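Local coordinates for PrgB (Enterococcus faecalis, PDB 6EVU), which promotes cell aggregation, biofilm formation and conjugation by binding and compacting DNA, probably through the adhesin domain described here, at residues Glu24-Asn29 against Pro192-Leu197; Val31-Val36 against Ser305-Ala310; Gly82-Ser87 against Gly98-Leu103; Val110-Thr115 against Ala147-Asp152. All coordinates share one frame; numbering follows the deposited sequence.

In the fold
Contact 1 and contact 2 lie side by side, their centres about 10 Å apart, and meet directly: the backbone N of Ala-196 probably bonds to O of Ser-305. Contact 3 and contact 4 form a second pair, also about 10 Å between centres, both reaching the sheet in which strands 99-104 and 145-150 are antiparallel neighbours; strand 110-115 of contact 4 belongs to another sheet. Contact 1 and contact 3 stand on opposite sides of the chain's centre, with their centres about 33 Å apart. Along the chain, contact 3 closes before contact 4 opens, and both are nested within the loops closed by contacts 1 and 2, whose segments alternate. Contact 2 thus joins parts near the two ends of the adhesin domain.

Contact 1: Glu24-Asn29 against Pro192-Leu197; sequences EAISKN and PFAYAL
The backbones of Ser-27 and Pro-192 are joined through water rather than directly: two waters bridge the loop 26-29 and the start of strand 193-197, and no clear direct hydrogen bond links the segments, whose nearest CA atoms, those of Asn-29 and Phe-193, are 6.6 Å apart. One water donates to O of Ser-27 and to O of Pro-192, at 2.8 Å and 2.9 Å respectively. A second water lies near the same two carbonyls and accepts a weak bond from the backbone N of Ala-194. Beside these waters is an apolar touch: CG2 of Ile-26 meets CB of Ala-194 at 3.6 Å. The Ile-26 branch that does the touching is the one anti to its backbone N, with CG1 placed beside that N (chi1 -50°). The same Ala-194 methyl also packs against O of Ser-27, 4.0 Å from its CB. Ile-26 reaches Val-313 as well, and strand 193-197 pairs with 272-276. The loop that follows the short antiparallel ribbon of 24-25 with 312-313 thus packs on an outermost strand of a three-stranded antiparallel sheet, a water-bridged contact of loop and strand in this GbpC-family adhesin domain.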
loop_
_atom_site.group_PDB
_atom_site.type_symbol
_atom_site.label_atom_id
_atom_site.label_comp_id
_atom_site.label_asym_id
_atom_site.label_seq_id
_atom_site.Cartn_x
_atom_site.Cartn_y
_atom_site.Cartn_z
ATOM N N GLU A 24 10.364 3.970 21.869
ATOM C CA GLU A 24 11.105 5.147 21.454
ATOM C C GLU A 24 10.173 6.004 20.622
ATOM O O GLU A 24 9.449 5.495 19.771
ATOM C CB GLU A 24 12.360 4.782 20.650
ATOM C CG GLU A 24 12.138 3.677 19.643
ATOM C CD GLU A 24 13.371 3.414 18.782
ATOM O OE1 GLU A 24 14.491 3.725 19.254
ATOM O OE2 GLU A 24 13.217 2.904 17.641
ATOM N N ALA A 25 10.191 7.301 20.886
ATOM C CA ALA A 25 9.362 8.222 20.138
ATOM C C ALA A 25 9.735 8.195 18.656
ATOM O O ALA A 25 10.883 7.957 18.263
ATOM C CB ALA A 25 9.496 9.633 20.715
ATOM N N ILE A 26 8.734 8.347 17.812
ATOM C CA ILE A 26 8.982 8.469 16.380
ATOM C C ILE A 26 9.041 9.948 16.053
ATOM O O ILE A 26 8.059 10.666 16.258
ATOM C CB ILE A 26 7.879 7.791 15.575
ATOM C CG1 ILE A 26 7.640 6.382 16.090
ATOM C CG2 ILE A 26 8.274 7.790 14.115
ATOM C CD1 ILE A 26 6.191 5.978 15.978
ATOM N N SER A 27 10.175 10.412 15.558
ATOM C CA SER A 27 10.227 11.790 15.079
ATOM C C SER A 27 9.499 11.907 13.729
ATOM O O SER A 27 9.713 11.103 12.813
ATOM C CB SER A 27 11.677 12.278 14.972
ATOM O OG SER A 27 12.405 11.598 13.958
ATOM N N LYS A 28 8.607 12.898 13.624
ATOM C CA LYS A 28 7.898 13.154 12.373
ATOM C C LYS A 28 8.593 14.268 11.585
ATOM O O LYS A 28 8.050 15.334 11.320
ATOM C CB LYS A 28 6.431 13.467 12.641
ATOM C CG LYS A 28 5.884 12.954 13.990
ATOM C CD LYS A 28 5.357 11.503 13.985
ATOM C CE LYS A 28 4.418 11.236 15.182
ATOM N NZ LYS A 28 3.560 10.011 15.048
ATOM N N ASN A 29 9.813 13.965 11.153
ATOM C CA ASN A 29 10.604 14.933 10.398
ATOM C C ASN A 29 10.073 15.103 8.978
ATOM O O ASN A 29 10.046 16.219 8.437
ATOM C CB ASN A 29 12.056 14.461 10.357
ATOM C CG ASN A 29 12.497 13.831 11.666
ATOM O OD1 ASN A 29 12.684 12.604 11.773
ATOM N ND2 ASN A 29 12.655 14.676 12.679
ATOM N N PRO A 192 15.546 9.900 10.674
ATOM C CA PRO A 192 15.014 9.037 9.619
ATOM C C PRO A 192 13.623 9.456 9.172
ATOM O O PRO A 192 12.883 10.134 9.885
ATOM C CB PRO A 192 14.980 7.653 10.280
ATOM C CG PRO A 192 14.917 7.922 11.764
ATOM C CD PRO A 192 15.733 9.178 11.950
ATOM N N PHE A 193 13.305 9.073 7.941
ATOM C CA PHE A 193 11.937 9.172 7.436
ATOM C C PHE A 193 11.063 8.180 8.174
ATOM O O PHE A 193 11.472 7.036 8.426
ATOM C CB PHE A 193 11.870 8.802 5.956
ATOM C CG PHE A 193 12.453 9.802 5.030
ATOM C CD1 PHE A 193 12.700 11.116 5.418
ATOM C CD2 PHE A 193 12.765 9.426 3.735
ATOM C CE1 PHE A 193 13.222 12.038 4.480
ATOM C CE2 PHE A 193 13.269 10.349 2.824
ATOM C CZ PHE A 193 13.515 11.609 3.171
ATOM N N ALA A 194 9.846 8.594 8.486
ATOM C CA ALA A 194 8.855 7.682 9.030
ATOM C C ALA A 194 7.598 7.741 8.168
ATOM O O ALA A 194 7.093 8.828 7.842
ATOM C CB ALA A 194 8.544 8.004 10.503
ATOM N N TYR A 195 7.064 6.576 7.848
ATOM C CA TYR A 195 5.870 6.514 7.022
ATOM C C TYR A 195 4.924 5.464 7.568
ATOM O O TYR A 195 5.339 4.541 8.275
ATOM C CB TYR A 195 6.185 6.190 5.562
ATOM C CG TYR A 195 7.133 5.015 5.281
ATOM C CD1 TYR A 195 8.519 5.152 5.357
ATOM C CD2 TYR A 195 6.614 3.791 4.903
ATOM C CE1 TYR A 195 9.376 4.021 5.060
ATOM C CE2 TYR A 195 7.418 2.701 4.577
ATOM C CZ TYR A 195 8.784 2.823 4.663
ATOM O OH TYR A 195 9.557 1.751 4.327
ATOM N N ALA A 196 3.638 5.660 7.287
ATOM C CA ALA A 196 2.606 4.796 7.826
ATOM C C ALA A 196 2.431 3.558 6.953
ATOM O O ALA A 196 2.542 3.607 5.723
ATOM C CB ALA A 196 1.282 5.542 7.889
ATOM N N LEU A 197 2.094 2.446 7.587
ATOM C CA LEU A 197 1.668 1.255 6.866
ATOM C C LEU A 197 0.342 0.988 7.553
ATOM O O LEU A 197 0.313 0.518 8.702
ATOM C CB LEU A 197 2.652 0.096 7.004
ATOM C CG LEU A 197 4.044 0.574 6.577
ATOM C CD1 LEU A 197 5.112 -0.289 7.156
ATOM C CD2 LEU A 197 4.080 0.638 5.078
HETATM O O HOH W 1 9.837 11.279 9.695
HETATM O O HOH W 2 11.467 9.071 12.215
#

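Contact 2: Val31-Val36 against Ser305-Ala310; sequences VFDQSV and STNLNA
Thr-306 is the side chain that reaches Phe-32 most fully. Its CB sits 3.8 Å from N of Phe-32, and from there the two branches part. OG1, set between the backbone N and the carbonyl carbon (chi1 55°), accepts the N-H of Phe-32 at 2.9 Å in an almost straight bond, 169° at the hydrogen. CG2 lies beside the Phe-32 backbone, 3.9 Å from CB of that residue; the phenyl ring itself leads away and meets Phe-177. The backbone answers in return: N of Thr-306 donates to O of Phe-32 at 2.9 Å, from above the carbonyl plane, and CA of Ser-305 makes a C-H...O contact with that oxygen. Further along, OD1 of Asn-307 lies 3.2 Å from CB of Asp-33. A water between OD2 of Asp-33 and OG1 of Thr-306 is a doubtful bridge, since it sits unusually close to the carboxylate. Each segment also folds on itself, OD1 of Asp-33 accepting from N of Ser-35 in an Asx turn and OG of Ser-305 from N of Asn-307 in an ST turn. The threonine hydroxyl thus takes the place of a backbone carbonyl as acceptor, joining two loops through the backbone N-H and C=O of Phe-32.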
loop_
_atom_site.group_PDB
_atom_site.type_symbol
_atom_site.label_atom_id
_atom_site.label_comp_id
_atom_site.label_asym_id
_atom_site.label_seq_id
_atom_site.Cartn_x
_atom_site.Cartn_y
_atom_site.Cartn_z
ATOM N N VAL A 31 7.128 15.262 6.421
ATOM C CA VAL A 31 5.703 15.568 6.337
ATOM C C VAL A 31 5.234 15.250 4.918
ATOM O O VAL A 31 5.576 15.960 3.965
ATOM C CB VAL A 31 5.426 17.034 6.695
ATOM C CG1 VAL A 31 3.888 17.346 6.685
ATOM C CG2 VAL A 31 6.103 17.400 8.067
ATOM N N PHE A 32 4.386 14.231 4.800
ATOM C CA PHE A 32 3.826 13.845 3.517
ATOM C C PHE A 32 2.415 13.341 3.823
ATOM O O PHE A 32 2.136 12.155 3.973
ATOM C CB PHE A 32 4.691 12.807 2.788
ATOM C CG PHE A 32 4.435 12.807 1.304
ATOM C CD1 PHE A 32 5.197 13.586 0.485
ATOM C CD2 PHE A 32 3.393 12.098 0.747
ATOM C CE1 PHE A 32 4.929 13.622 -0.886
ATOM C CE2 PHE A 32 3.142 12.129 -0.631
ATOM C CZ PHE A 32 3.903 12.895 -1.411
ATOM N N ASP A 33 1.485 14.276 3.886
ATOM C CA ASP A 33 0.135 14.008 4.386
ATOM C C ASP A 33 -0.814 14.979 3.688
ATOM O O ASP A 33 -0.418 15.677 2.757
ATOM C CB ASP A 33 0.114 14.112 5.916
ATOM C CG ASP A 33 0.527 15.484 6.413
ATOM O OD1 ASP A 33 0.393 16.478 5.693
ATOM O OD2 ASP A 33 1.004 15.542 7.563
ATOM N N GLN A 34 -2.080 15.065 4.147
ATOM C CA GLN A 34 -3.032 15.899 3.412
ATOM C C GLN A 34 -2.582 17.366 3.328
ATOM O O GLN A 34 -2.954 18.090 2.388
ATOM C CB GLN A 34 -4.422 15.848 4.074
ATOM C CG GLN A 34 -5.626 15.997 3.120
ATOM C CD GLN A 34 -5.566 15.096 1.874
ATOM O OE1 GLN A 34 -5.457 15.575 0.742
ATOM N NE2 GLN A 34 -5.616 13.775 2.090
ATOM N N SER A 35 -1.828 17.837 4.316
ATOM C CA SER A 35 -1.382 19.220 4.321
ATOM C C SER A 35 -0.468 19.595 3.158
ATOM O O SER A 35 -0.197 20.791 2.960
ATOM C CB SER A 35 -0.688 19.524 5.671
ATOM O OG SER A 35 0.593 18.940 5.746
ATOM N N VAL A 36 0.066 18.618 2.416
ATOM C CA VAL A 36 1.058 18.904 1.386
ATOM C C VAL A 36 0.436 19.005 -0.003
ATOM O O VAL A 36 1.119 19.371 -0.972
ATOM C CB VAL A 36 2.189 17.852 1.414
ATOM C CG1 VAL A 36 2.666 17.506 2.855
ATOM C CG2 VAL A 36 1.804 16.584 0.627
ATOM N N SER A 305 1.245 7.866 3.327
ATOM C CA SER A 305 1.313 9.136 4.050
ATOM C C SER A 305 2.242 8.978 5.238
ATOM O O SER A 305 2.694 7.883 5.566
ATOM C CB SER A 305 -0.069 9.599 4.546
ATOM O OG SER A 305 -0.406 9.010 5.791
ATOM N N THR A 306 2.414 10.077 5.972
ATOM C CA THR A 306 3.209 10.111 7.188
ATOM C C THR A 306 2.331 10.232 8.422
ATOM O O THR A 306 2.831 10.585 9.501
ATOM C CB THR A 306 4.216 11.271 7.157
ATOM O OG1 THR A 306 3.511 12.510 6.926
ATOM C CG2 THR A 306 5.280 11.028 6.158
ATOM N N ASN A 307 1.038 9.967 8.270
ATOM C CA ASN A 307 0.064 9.971 9.365
ATOM C C ASN A 307 0.131 8.627 10.075
ATOM O O ASN A 307 -0.574 7.673 9.717
ATOM C CB ASN A 307 -1.326 10.216 8.793
ATOM C CG ASN A 307 -1.569 11.676 8.449
ATOM O OD1 ASN A 307 -1.921 12.010 7.303
ATOM N ND2 ASN A 307 -1.426 12.562 9.455
ATOM N N LEU A 308 1.039 8.519 11.039
ATOM C CA LEU A 308 1.254 7.259 11.724
ATOM C C LEU A 308 0.133 7.046 12.721
ATOM O O LEU A 308 -0.274 7.973 13.439
ATOM C CB LEU A 308 2.613 7.247 12.451
ATOM C CG LEU A 308 3.806 7.862 11.718
ATOM C CD1 LEU A 308 5.098 7.763 12.531
ATOM C CD2 LEU A 308 3.940 7.104 10.414
ATOM N N ASN A 309 -0.334 5.805 12.828
ATOM C CA ASN A 309 -1.300 5.501 13.880
ATOM C C ASN A 309 -0.638 5.174 15.218
ATOM O O ASN A 309 -1.251 4.500 16.080
ATOM C CB ASN A 309 -2.233 4.390 13.411
ATOM C CG ASN A 309 -3.148 4.863 12.303
ATOM O OD1 ASN A 309 -3.790 5.906 12.441
ATOM N ND2 ASN A 309 -3.206 4.123 11.207
ATOM N N ALA A 310 0.567 5.711 15.459
ATOM C CA ALA A 310 1.229 5.606 16.750
ATOM C C ALA A 310 2.123 6.826 16.969
ATOM O O ALA A 310 2.310 7.661 16.078
ATOM C CB ALA A 310 2.030 4.305 16.853
HETATM O O HOH W 3 2.261 13.856 8.784
#

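Contact 3: Gly82-Ser87 against Gly98-Leu103; sequences GNFQNS and GGYAVL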
loop_
_atom_site.group_PDB
_atom_site.type_symbol
_atom_site.label_atom_id
_atom_site.label_comp_id
_atom_site.label_asym_id
_atom_site.label_seq_id
_atom_site.Cartn_x
_atom_site.Cartn_y
_atom_site.Cartn_z
ATOM N N GLY A 82 -4.367 2.016 -24.278
ATOM C CA GLY A 82 -4.687 3.411 -24.089
ATOM C C GLY A 82 -3.480 4.320 -24.216
ATOM O O GLY A 82 -2.368 3.910 -24.551
ATOM N N ASN A 83 -3.714 5.588 -23.916
ATOM C CA ASN A 83 -2.659 6.572 -23.790
ATOM C C ASN A 83 -2.967 7.394 -22.548
ATOM O O ASN A 83 -3.941 7.132 -21.841
ATOM C CB ASN A 83 -2.529 7.411 -25.069
ATOM C CG ASN A 83 -3.788 8.140 -25.419
ATOM O OD1 ASN A 83 -4.534 8.605 -24.547
ATOM N ND2 ASN A 83 -4.020 8.295 -26.730
ATOM N N PHE A 84 -2.103 8.358 -22.246
ATOM C CA PHE A 84 -2.247 9.107 -20.997
ATOM C C PHE A 84 -3.577 9.862 -20.960
ATOM O O PHE A 84 -4.284 9.860 -19.940
ATOM C CB PHE A 84 -1.053 10.057 -20.856
ATOM C CG PHE A 84 -0.989 10.805 -19.537
ATOM C CD1 PHE A 84 -0.862 10.161 -18.318
ATOM C CD2 PHE A 84 -1.020 12.181 -19.537
ATOM C CE1 PHE A 84 -0.774 10.921 -17.124
ATOM C CE2 PHE A 84 -0.938 12.918 -18.363
ATOM C CZ PHE A 84 -0.797 12.293 -17.153
ATOM N N GLN A 85 -3.963 10.448 -22.090
ATOM C CA GLN A 85 -5.253 11.134 -22.203
ATOM C C GLN A 85 -6.439 10.218 -21.868
ATOM O O GLN A 85 -7.278 10.568 -21.031
ATOM C CB GLN A 85 -5.424 11.724 -23.616
ATOM C CG GLN A 85 -6.495 12.819 -23.716
ATOM C CD GLN A 85 -7.931 12.275 -23.694
ATOM O OE1 GLN A 85 -8.238 11.215 -24.275
ATOM N NE2 GLN A 85 -8.824 13.007 -23.021
ATOM N N ASN A 86 -6.597 9.099 -22.583
ATOM C CA ASN A 86 -7.841 8.343 -22.487
ATOM C C ASN A 86 -7.823 7.315 -21.352
ATOM O O ASN A 86 -8.830 6.613 -21.145
ATOM C CB ASN A 86 -8.182 7.667 -23.834
ATOM C CG ASN A 86 -7.123 6.650 -24.305
ATOM O OD1 ASN A 86 -6.442 5.992 -23.498
ATOM N ND2 ASN A 86 -7.040 6.471 -25.643
ATOM N N SER A 87 -6.727 7.247 -20.592
ATOM C CA SER A 87 -6.639 6.391 -19.405
ATOM C C SER A 87 -7.143 7.076 -18.135
ATOM O O SER A 87 -7.206 6.439 -17.090
ATOM C CB SER A 87 -5.200 5.903 -19.197
ATOM O OG SER A 87 -4.372 6.960 -18.750
ATOM N N GLY A 98 -9.483 12.678 -9.807
ATOM C CA GLY A 98 -9.404 11.467 -10.641
ATOM C C GLY A 98 -7.999 10.863 -10.677
ATOM O O GLY A 98 -7.136 11.147 -9.838
ATOM N N GLY A 99 -7.779 9.999 -11.665
ATOM C CA GLY A 99 -6.511 9.274 -11.734
ATOM C C GLY A 99 -6.381 8.614 -13.097
ATOM O O GLY A 99 -7.119 8.947 -14.024
ATOM N N TYR A 100 -5.411 7.693 -13.220
ATOM C CA TYR A 100 -5.069 7.090 -14.515
ATOM C C TYR A 100 -4.899 5.592 -14.391
ATOM O O TYR A 100 -4.213 5.124 -13.475
ATOM C CB TYR A 100 -3.755 7.675 -15.081
ATOM C CG TYR A 100 -3.846 9.169 -15.127
ATOM C CD1 TYR A 100 -4.371 9.796 -16.220
ATOM C CD2 TYR A 100 -3.465 9.925 -14.037
ATOM C CE1 TYR A 100 -4.514 11.202 -16.249
ATOM C CE2 TYR A 100 -3.599 11.323 -14.035
ATOM C CZ TYR A 100 -4.109 11.939 -15.131
ATOM O OH TYR A 100 -4.252 13.337 -15.091
ATOM N N ALA A 101 -5.460 4.828 -15.359
ATOM C CA ALA A 101 -5.386 3.367 -15.344
ATOM C C ALA A 101 -4.159 2.896 -16.131
ATOM O O ALA A 101 -3.943 3.320 -17.273
ATOM C CB ALA A 101 -6.657 2.737 -15.940
ATOM N N VAL A 102 -3.374 2.001 -15.542
ATOM C CA VAL A 102 -2.083 1.608 -16.117
ATOM C C VAL A 102 -1.898 0.110 -15.914
ATOM O O VAL A 102 -2.303 -0.431 -14.881
ATOM C CB VAL A 102 -0.919 2.388 -15.455
ATOM C CG1 VAL A 102 0.449 1.934 -16.000
ATOM C CG2 VAL A 102 -1.119 3.894 -15.629
ATOM N N LEU A 103 -1.279 -0.582 -16.902
ATOM C CA LEU A 103 -1.012 -2.012 -16.702
ATOM C C LEU A 103 0.382 -2.154 -16.104
ATOM O O LEU A 103 1.344 -1.597 -16.660
ATOM C CB LEU A 103 -1.064 -2.777 -18.035
ATOM C CG LEU A 103 -0.943 -4.305 -17.843
ATOM C CD1 LEU A 103 -2.271 -4.901 -17.466
ATOM C CD2 LEU A 103 -0.586 -4.945 -19.216
#
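The rings of Phe-84 and Tyr-100 lie in an offset stack, centroids 4.6 Å apart and planes inclined by 18°. CE1 of Phe-84 stands over the centre of one Tyr-100 face, whereas CE1 of Tyr-100 lies over a Phe-84 face nearer its rim; the two CE1 atoms are 3.9 Å apart. At the tyrosine edge, near the ring plane, OG of Ser-87 is 3.8 Å from CD1 of Tyr-100. Phe-84 reaches the stack with CG anti to its backbone N (chi1 -174°), which carries the ring across to the tyrosine. Ile-46 of strand 42-47 touches both aromatic side chains, and the hydroxyl of Tyr-100 bonds to ND2 of Asn-151. The stack joins a compact turn to strand 99-104, one of the strands of an antiparallel sheet in which strands 88-89, 50-51 and 145-150 are its partners. Just ahead of strand 88-89, O of Ser-87 accepts the N-H of Ala-101 at 2.9 Å, and CA of Tyr-100 makes a C-H...O contact with the same oxygen. CB of Ser-87 packs against O of Ala-101 at 3.5 Å. Within the turn, two asparagines hold each other's backbone: OD1 of Asn-83 accepts from N of Asn-86 in an Asx motif, and OD1 of Asn-86 accepts from N of Asn-83 at 2.8 Å.

Contact 4: Val110-Thr115 against Ala147-Asp152; sequences VTVTYT and AVFSND
Val-112 presses its CG2 methyl onto one face of the Phe-149 ring, 3.7 Å from the centroid and 14° off the ring normal, a CH-pi contact whose nearest ring atom is CD2. The methyl is the valine branch anti to the carbonyl carbon, the other branch, CG1, being anti to the backbone N (chi1 178°). CG of Phe-149, likewise anti to its own carbonyl carbon (chi1 -58°), directs the ring toward strand 110-115. Val-110 adds its CG1, 4.1 Å from CE2 of Phe-149. Two residues beyond Val-112, Tyr-114 reaches across to the other segment, and its OH donates to O of Ser-150 at 2.7 Å, in the carbonyl plane. Both that oxygen and O of Asn-151 lie at the tyrosine edge, CE1 of Tyr-114 being 3.7 Å from the latter. Strands 110-115 and 147-150 belong to different sheets and run nearly parallel, their axes 9.4 Å apart at closest approach; Tyr-133 and Phe-131 of strand 124-137 meet the rings of Phe-149 and Tyr-114 respectively. The buried tyrosine gives its hydroxyl proton to the Ser-150 carbonyl at the strand end, so one polar bond lies in an otherwise largely apolar interface between two sheets.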
loop_
_atom_site.group_PDB
_atom_site.type_symbol
_atom_site.label_atom_id
_atom_site.label_comp_id
_atom_site.label_asym_id
_atom_site.label_seq_id
_atom_site.Cartn_x
_atom_site.Cartn_y
_atom_site.Cartn_z
ATOM N N VAL A 110 7.089 1.353 -13.375
ATOM C CA VAL A 110 6.303 2.480 -13.865
ATOM C C VAL A 110 6.578 3.651 -12.941
ATOM O O VAL A 110 6.410 3.550 -11.712
ATOM C CB VAL A 110 4.812 2.119 -13.885
ATOM C CG1 VAL A 110 4.000 3.368 -14.202
ATOM C CG2 VAL A 110 4.638 0.973 -14.906
ATOM N N THR A 111 7.032 4.761 -13.499
ATOM C CA THR A 111 7.345 5.929 -12.658
ATOM C C THR A 111 6.197 6.920 -12.768
ATOM O O THR A 111 5.926 7.432 -13.861
ATOM C CB THR A 111 8.665 6.581 -13.095
ATOM O OG1 THR A 111 9.745 5.616 -13.033
ATOM C CG2 THR A 111 9.005 7.836 -12.264
ATOM N N VAL A 112 5.544 7.212 -11.622
ATOM C CA VAL A 112 4.488 8.222 -11.524
ATOM C C VAL A 112 5.096 9.468 -10.886
ATOM O O VAL A 112 5.540 9.430 -9.741
ATOM C CB VAL A 112 3.321 7.690 -10.668
ATOM C CG1 VAL A 112 2.201 8.769 -10.511
ATOM C CG2 VAL A 112 2.805 6.340 -11.191
ATOM N N THR A 113 5.091 10.586 -11.594
ATOM C CA THR A 113 5.657 11.821 -11.064
ATOM C C THR A 113 4.543 12.761 -10.611
ATOM O O THR A 113 3.605 13.026 -11.357
ATOM C CB THR A 113 6.512 12.492 -12.135
ATOM O OG1 THR A 113 7.585 11.602 -12.504
ATOM C CG2 THR A 113 7.099 13.785 -11.611
ATOM N N TYR A 114 4.653 13.256 -9.391
ATOM C CA TYR A 114 3.786 14.318 -8.885
ATOM C C TYR A 114 4.547 15.627 -8.902
ATOM O O TYR A 114 5.711 15.685 -8.474
ATOM C CB TYR A 114 3.325 14.040 -7.450
ATOM C CG TYR A 114 2.407 12.830 -7.337
ATOM C CD1 TYR A 114 1.042 13.008 -7.464
ATOM C CD2 TYR A 114 2.908 11.564 -7.040
ATOM C CE1 TYR A 114 0.179 11.938 -7.381
ATOM C CE2 TYR A 114 2.052 10.463 -6.930
ATOM C CZ TYR A 114 0.679 10.657 -7.116
ATOM O OH TYR A 114 -0.241 9.622 -7.016
ATOM N N THR A 115 3.877 16.708 -9.345
ATOM C CA THR A 115 4.419 18.048 -9.148
ATOM C C THR A 115 3.422 18.884 -8.356
ATOM O O THR A 115 2.307 18.443 -8.049
ATOM C CB THR A 115 4.718 18.736 -10.485
ATOM O OG1 THR A 115 3.514 18.732 -11.262
ATOM C CG2 THR A 115 5.768 17.961 -11.236
ATOM N N ALA A 147 -3.485 -0.984 -12.306
ATOM C CA ALA A 147 -3.278 0.071 -11.335
ATOM C C ALA A 147 -4.101 1.264 -11.745
ATOM O O ALA A 147 -4.212 1.597 -12.932
ATOM C CB ALA A 147 -1.810 0.474 -11.237
ATOM N N VAL A 148 -4.638 1.957 -10.747
ATOM C CA VAL A 148 -5.154 3.289 -10.968
ATOM C C VAL A 148 -4.369 4.176 -10.020
ATOM O O VAL A 148 -4.418 3.977 -8.796
ATOM C CB VAL A 148 -6.661 3.408 -10.747
ATOM C CG1 VAL A 148 -7.095 4.813 -11.035
ATOM C CG2 VAL A 148 -7.447 2.467 -11.728
ATOM N N PHE A 149 -3.663 5.153 -10.587
ATOM C CA PHE A 149 -2.851 6.098 -9.809
ATOM C C PHE A 149 -3.635 7.379 -9.653
ATOM O O PHE A 149 -4.060 7.981 -10.640
ATOM C CB PHE A 149 -1.517 6.363 -10.471
ATOM C CG PHE A 149 -0.717 5.101 -10.678
ATOM C CD1 PHE A 149 -0.367 4.332 -9.566
ATOM C CD2 PHE A 149 -0.322 4.663 -11.965
ATOM C CE1 PHE A 149 0.381 3.136 -9.705
ATOM C CE2 PHE A 149 0.443 3.478 -12.073
ATOM C CZ PHE A 149 0.806 2.724 -10.960
ATOM N N SER A 150 -3.791 7.818 -8.414
ATOM C CA SER A 150 -4.586 9.011 -8.123
ATOM C C SER A 150 -3.789 10.294 -8.304
ATOM O O SER A 150 -2.603 10.364 -7.980
ATOM C CB SER A 150 -5.116 8.913 -6.689
ATOM O OG SER A 150 -5.699 10.165 -6.299
ATOM N N ASN A 151 -4.450 11.346 -8.801
ATOM C CA ASN A 151 -3.817 12.656 -8.838
ATOM C C ASN A 151 -3.541 13.204 -7.435
ATOM O O ASN A 151 -2.810 14.184 -7.326
ATOM C CB ASN A 151 -4.702 13.645 -9.665
ATOM C CG ASN A 151 -4.354 13.624 -11.171
ATOM O OD1 ASN A 151 -3.189 13.747 -11.564
ATOM N ND2 ASN A 151 -5.371 13.473 -12.011
ATOM N N ASP A 152 -4.154 12.620 -6.386
ATOM C CA ASP A 152 -3.845 12.929 -4.995
ATOM C C ASP A 152 -2.772 11.944 -4.520
ATOM O O ASP A 152 -3.065 10.748 -4.386
ATOM C CB ASP A 152 -5.124 12.815 -4.150
ATOM C CG ASP A 152 -4.950 13.265 -2.705
ATOM O OD1 ASP A 152 -3.824 13.239 -2.191
ATOM O OD2 ASP A 152 -5.963 13.633 -2.044
#